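Local coordinates for protein endo-1,3-beta-glucanase (Streptomyces sioyaensis, PDB 3DGT) that hydrolyses internal 1,3-beta-glucosidic bonds of beta-glucans, the deposited chain being the family 16 catalytic domain of a longer protein, at residues Leu106-Val111 against Met146-Gly151; Gln135-Val140 against Thr158-Thr163. One frame throughout, in Å; residues are numbered along the deposited sequence.

Overall arrangement
Both contacts belong to the family 16 glycoside hydrolase domain, a curved beta-sandwich, and along the chain their segments alternate. Contact 1 lies in the sandwich interior, between strand 99-107 and strand 146-147; contact 2 lies on the other side of the chain's centre and packs the loop 135-140 on the end of strand 155-160. Their centres are 24 Å apart, their nearest atoms about 4 Å, without touching. Strand 142-144, between the two contacts, carries Glu142 and Asp144 of the family's E-x-D-x-x-E signature, and Glu147 of contact 1 ends it; these acids are probably catalytic, as in relatives. The magnesium ion is about 10 Å from the side chain of Leu106 in contact 1.

Contact 1: residues Leu106-Val111 against Met146-Gly151; sequences LQMPNV and MENVQG
Sulfur and methyl groups carry the packing of Leu106 and Met108 on Met146 and Asn148. Met146 has CG anti to its backbone N (chi1 180°) and then bends at chi2 and chi3, which brings its CE about equally near both methyls of Leu106, 4.0 Å from CD1. Met108 stays extended beyond CG and runs antiparallel to the Met146 side chain, its CE ending 3.7 Å from Met146 SD. The sulfur of Met108 stands over the amide of Asn148, 3.4 Å from CG and 3.7 Å from both OD1 and ND2. Replacing Met108 by an alanine would probably open a gap beside Met146 and leave the Asn148 amide without this cover.

Polar contacts lie at the loop ends. Water 1 is 2.8 Å from Pro109 O and makes a weak bond to Asn148 OD1, while ND2 of the same amide donates to Lys154 O. Val111 O is buried without a hydrogen-bond partner; it receives a CA-H...O contact from Gly151 CA at 3.3 Å. A CB on Gly151 would clash with that oxygen, and the residue's positive phi also favours glycine.

This is the interior of the family 16 beta-sandwich, where Met266 and Val268 of strand 266-276 add to the apolar filling. Glu147 turns to the other side, where its OE2 is bonded to Trp120 NE1; this last acid of the family signature is probably catalytic, as in relatives. No direct hydrogen bond joins the segments, so apolar fit holds the methionine end, while the loop end has close backbone approach and a water linking them only weakly.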
loop_
_atom_site.group_PDB
_atom_site.type_symbol
_atom_site.label_atom_id
_atom_site.label_comp_id
_atom_site.label_asym_id
_atom_site.label_seq_id
_atom_site.Cartn_x
_atom_site.Cartn_y
_atom_site.Cartn_z
ATOM N N LEU A 106 0.069 11.057 0.069
ATOM C CA LEU A 106 -0.159 10.799 -1.348
ATOM C C LEU A 106 -1.499 11.335 -1.829
ATOM O O LEU A 106 -2.445 11.512 -1.039
ATOM C CB LEU A 106 -0.033 9.290 -1.653
ATOM C CG LEU A 106 -1.036 8.334 -0.990
ATOM C CD1 LEU A 106 -2.305 8.185 -1.834
ATOM C CD2 LEU A 106 -0.403 6.970 -0.727
ATOM N N GLN A 107 -1.562 11.566 -3.139
ATOM C CA GLN A 107 -2.791 11.873 -3.847
ATOM C C GLN A 107 -3.145 10.634 -4.653
ATOM O O GLN A 107 -2.332 10.138 -5.426
ATOM C CB GLN A 107 -2.569 13.041 -4.809
ATOM C CG GLN A 107 -3.805 13.418 -5.622
ATOM C CD GLN A 107 -3.526 14.487 -6.660
ATOM O OE1 GLN A 107 -2.372 14.773 -6.976
ATOM N NE2 GLN A 107 -4.585 15.084 -7.195
ATOM N N MET A 108 -4.365 10.138 -4.481
ATOM C CA MET A 108 -4.842 9.042 -5.322
ATOM C C MET A 108 -5.015 9.521 -6.761
ATOM O O MET A 108 -5.273 10.705 -6.994
ATOM C CB MET A 108 -6.167 8.515 -4.793
ATOM C CG MET A 108 -6.079 7.848 -3.436
ATOM S SD MET A 108 -7.700 7.241 -2.999
ATOM C CE MET A 108 -7.466 6.783 -1.271
ATOM N N PRO A 109 -4.874 8.609 -7.739
ATOM C CA PRO A 109 -5.028 9.030 -9.133
ATOM C C PRO A 109 -6.262 9.903 -9.328
ATOM O O PRO A 109 -7.371 9.520 -8.953
ATOM C CB PRO A 109 -5.153 7.702 -9.878
ATOM C CG PRO A 109 -4.313 6.772 -9.073
ATOM C CD PRO A 109 -4.554 7.176 -7.635
ATOM N N ASN A 110 -6.061 11.086 -9.901
ATOM C CA ASN A 110 -7.127 12.074 -9.970
ATOM C C ASN A 110 -8.003 11.877 -11.189
ATOM O O ASN A 110 -7.859 12.548 -12.218
ATOM C CB ASN A 110 -6.569 13.492 -9.910
ATOM C CG ASN A 110 -7.640 14.533 -9.707
ATOM O OD1 ASN A 110 -8.831 14.223 -9.604
ATOM N ND2 ASN A 110 -7.217 15.780 -9.630
ATOM N N VAL A 111 -8.906 10.915 -11.040
ATOM C CA VAL A 111 -9.811 10.496 -12.102
ATOM C C VAL A 111 -11.039 9.869 -11.433
ATOM O O VAL A 111 -10.919 9.190 -10.415
ATOM C CB VAL A 111 -9.091 9.519 -13.080
ATOM C CG1 VAL A 111 -8.601 8.258 -12.368
ATOM C CG2 VAL A 111 -9.980 9.168 -14.271
ATOM N N MET A 146 -3.422 1.949 2.734
ATOM C CA MET A 146 -4.355 2.621 1.846
ATOM C C MET A 146 -4.605 1.727 0.640
ATOM O O MET A 146 -3.658 1.288 -0.016
ATOM C CB MET A 146 -3.798 3.979 1.393
ATOM C CG MET A 146 -4.709 4.790 0.437
ATOM S SD MET A 146 -4.878 4.182 -1.285
ATOM C CE MET A 146 -3.185 4.311 -1.851
ATOM N N GLU A 147 -5.874 1.450 0.366
ATOM C CA GLU A 147 -6.301 0.939 -0.929
ATOM C C GLU A 147 -7.487 1.767 -1.375
ATOM O O GLU A 147 -8.217 2.323 -0.551
ATOM C CB GLU A 147 -6.728 -0.523 -0.865
ATOM C CG GLU A 147 -5.609 -1.505 -0.644
ATOM C CD GLU A 147 -6.129 -2.914 -0.657
ATOM O OE1 GLU A 147 -6.694 -3.332 0.368
ATOM O OE2 GLU A 147 -5.999 -3.599 -1.692
ATOM N N ASN A 148 -7.678 1.832 -2.682
ATOM C CA ASN A 148 -8.814 2.519 -3.266
ATOM C C ASN A 148 -9.130 1.897 -4.611
ATOM O O ASN A 148 -8.248 1.334 -5.270
ATOM C CB ASN A 148 -8.505 4.007 -3.429
ATOM C CG ASN A 148 -9.542 4.729 -4.271
ATOM O OD1 ASN A 148 -9.328 4.962 -5.462
ATOM N ND2 ASN A 148 -10.682 5.080 -3.658
ATOM N N VAL A 149 -10.385 2.012 -5.024
ATOM C CA VAL A 149 -10.770 1.617 -6.376
ATOM C C VAL A 149 -11.719 2.635 -6.981
ATOM O O VAL A 149 -12.418 3.359 -6.262
ATOM C CB VAL A 149 -11.410 0.190 -6.445
ATOM C CG1 VAL A 149 -10.401 -0.886 -6.075
ATOM C CG2 VAL A 149 -12.667 0.097 -5.553
ATOM N N GLN A 150 -11.708 2.696 -8.315
ATOM C CA GLN A 150 -12.758 3.369 -9.090
ATOM C C GLN A 150 -12.798 4.889 -8.938
ATOM O O GLN A 150 -13.801 5.518 -9.282
ATOM C CB GLN A 150 -14.155 2.778 -8.775
ATOM C CG GLN A 150 -14.275 1.239 -8.775
ATOM C CD GLN A 150 -13.807 0.594 -10.063
ATOM O OE1 GLN A 150 -12.622 0.629 -10.399
ATOM N NE2 GLN A 150 -14.742 -0.015 -10.790
ATOM N N GLY A 151 -11.708 5.480 -8.450
ATOM C CA GLY A 151 -11.659 6.918 -8.176
ATOM C C GLY A 151 -12.679 7.397 -7.164
ATOM O O GLY A 151 -13.032 8.587 -7.139
HETATM O O HOH W 1 -8.179 7.321 -7.479
#

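Contact 2: residues Gln135-Val140 against Thr158-Thr163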
loop_
_atom_site.group_PDB
_atom_site.type_symbol
_atom_site.label_atom_id
_atom_site.label_comp_id
_atom_site.label_asym_id
_atom_site.label_seq_id
_atom_site.Cartn_x
_atom_site.Cartn_y
_atom_site.Cartn_z
ATOM N N GLN A 135 4.355 -17.749 -1.223
ATOM C CA GLN A 135 3.363 -18.824 -1.102
ATOM C C GLN A 135 2.741 -18.920 0.284
ATOM O O GLN A 135 2.085 -19.920 0.610
ATOM C CB GLN A 135 4.000 -20.170 -1.463
ATOM C CG GLN A 135 4.621 -20.219 -2.863
ATOM C CD GLN A 135 3.598 -20.195 -3.990
ATOM O OE1 GLN A 135 2.390 -20.331 -3.772
ATOM N NE2 GLN A 135 4.084 -20.019 -5.217
ATOM N N ASN A 136 2.944 -17.882 1.094
ATOM C CA ASN A 136 2.522 -17.906 2.499
ATOM C C ASN A 136 1.522 -16.807 2.872
ATOM O O ASN A 136 1.458 -16.383 4.025
ATOM C CB ASN A 136 3.742 -17.911 3.440
ATOM C CG ASN A 136 4.781 -16.848 3.080
ATOM O OD1 ASN A 136 4.550 -15.996 2.232
ATOM N ND2 ASN A 136 5.939 -16.906 3.735
ATOM N N TRP A 137 0.724 -16.375 1.896
ATOM C CA TRP A 137 -0.391 -15.452 2.129
ATOM C C TRP A 137 -1.658 -16.237 2.485
ATOM O O TRP A 137 -1.940 -17.248 1.846
ATOM C CB TRP A 137 -0.650 -14.618 0.867
ATOM C CG TRP A 137 -1.585 -13.454 1.083
ATOM C CD1 TRP A 137 -1.230 -12.161 1.368
ATOM C CD2 TRP A 137 -3.024 -13.476 1.053
ATOM N NE1 TRP A 137 -2.352 -11.382 1.514
ATOM C CE2 TRP A 137 -3.465 -12.161 1.330
ATOM C CE3 TRP A 137 -3.981 -14.476 0.819
ATOM C CZ2 TRP A 137 -4.825 -11.819 1.370
ATOM C CZ3 TRP A 137 -5.325 -14.136 0.864
ATOM C CH2 TRP A 137 -5.732 -12.819 1.143
ATOM N N PRO A 138 -2.461 -15.752 3.459
ATOM C CA PRO A 138 -2.327 -14.531 4.256
ATOM C C PRO A 138 -1.624 -14.726 5.588
ATOM O O PRO A 138 -1.495 -13.770 6.345
ATOM C CB PRO A 138 -3.789 -14.159 4.509
ATOM C CG PRO A 138 -4.445 -15.504 4.710
ATOM C CD PRO A 138 -3.726 -16.453 3.780
ATOM N N GLY A 139 -1.163 -15.942 5.877
ATOM C CA GLY A 139 -0.632 -16.250 7.206
ATOM C C GLY A 139 0.537 -15.367 7.602
ATOM O O GLY A 139 0.736 -15.071 8.777
ATOM N N VAL A 140 1.318 -14.943 6.610
ATOM C CA VAL A 140 2.525 -14.142 6.840
ATOM C C VAL A 140 2.214 -12.703 7.278
ATOM O O VAL A 140 3.091 -12.001 7.804
ATOM C CB VAL A 140 3.413 -14.148 5.563
ATOM C CG1 VAL A 140 2.786 -13.303 4.450
ATOM C CG2 VAL A 140 4.826 -13.682 5.866
ATOM N N THR A 158 -6.830 -2.321 5.955
ATOM C CA THR A 158 -7.155 -3.718 6.224
ATOM C C THR A 158 -5.953 -4.491 6.749
ATOM O O THR A 158 -4.830 -4.301 6.269
ATOM C CB THR A 158 -7.621 -4.424 4.925
ATOM O OG1 THR A 158 -8.601 -3.620 4.250
ATOM C CG2 THR A 158 -8.224 -5.772 5.237
ATOM N N MET A 159 -6.195 -5.392 7.705
ATOM C CA MET A 159 -5.215 -6.428 8.017
ATOM C C MET A 159 -5.661 -7.779 7.486
ATOM O O MET A 159 -6.794 -8.199 7.711
ATOM C CB MET A 159 -4.938 -6.535 9.519
ATOM C CG MET A 159 -3.957 -7.650 9.853
ATOM S SD MET A 159 -3.461 -7.552 11.576
ATOM C CE MET A 159 -2.283 -8.904 11.660
ATOM N N HIS A 160 -4.739 -8.459 6.808
ATOM C CA HIS A 160 -4.942 -9.837 6.378
ATOM C C HIS A 160 -4.056 -10.758 7.199
ATOM O O HIS A 160 -2.928 -10.401 7.543
ATOM C CB HIS A 160 -4.652 -9.974 4.885
ATOM C CG HIS A 160 -5.666 -9.293 4.014
ATOM N ND1 HIS A 160 -5.509 -8.011 3.527
ATOM C CD2 HIS A 160 -6.870 -9.718 3.568
ATOM C CE1 HIS A 160 -6.572 -7.686 2.808
ATOM N NE2 HIS A 160 -7.411 -8.707 2.817
ATOM N N CYS A 161 -4.584 -11.941 7.518
ATOM C CA CYS A 161 -3.934 -12.878 8.431
ATOM C C CYS A 161 -4.637 -14.233 8.425
ATOM O O CYS A 161 -5.713 -14.390 7.831
ATOM C CB CYS A 161 -3.874 -12.304 9.866
ATOM S SG CYS A 161 -5.278 -11.244 10.384
ATOM N N GLY A 162 -4.009 -15.208 9.079
ATOM C CA GLY A 162 -4.652 -16.482 9.343
ATOM C C GLY A 162 -4.686 -17.370 8.118
ATOM O O GLY A 162 -3.655 -17.630 7.498
ATOM N N THR A 163 -5.887 -17.837 7.789
ATOM C CA THR A 163 -6.106 -18.699 6.630
ATOM C C THR A 163 -7.129 -18.070 5.691
ATOM O O THR A 163 -7.865 -17.171 6.081
ATOM C CB THR A 163 -6.617 -20.083 7.060
ATOM O OG1 THR A 163 -7.731 -19.918 7.944
ATOM C CG2 THR A 163 -5.519 -20.870 7.768
HETATM O O HOH W 2 -1.437 -15.348 10.436
#
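Pro138, Trp137 and His160 make the side-chain part of this contact. The peptide bond before Pro138 is cis, and Pro138 CB sits over the centre of the Trp137 ring, 3.5 Å above its plane. On the other segment the pyrrolidine rests against backbone: its CG lies 3.5 Å from Cys161 O and 3.6 Å from Gly162 O. Trp137 reaches His160 with the CZ2 corner of its six-membered ring, 3.7 Å from His160 CD2. The six-membered ring of Trp137 and the imidazole meet obliquely, planes at 43°. With Trp137 CG anti to the backbone N, chi1 -168° swings the far end of the indole up to the imidazole, and each ring is also fixed by a bond of its own, Trp137 NE1 to Glu142 OE1 and His160 NE2 to Thr172 O.

The loop between strands 119-127 and 142-144 is thereby laid on the end of strand 155-160, which pairs antiparallel with 142-144 in the family 16 beta-sandwich. Glu142 opens the family's E-x-D-x-x-E signature, whose acids serve catalysis in relatives.

Backbone approaches complete the contact. Cys161 CA, in a residue disulfide-bonded to Cys169, makes a CA-H...O contact with Pro138 O at 3.3 Å, and Gly139 CA comes equally close to Gly162 O. Water 2 bridges the two segments, donating to Gly139 O at 2.7 Å and accepting from Gly162 N at 2.9 Å.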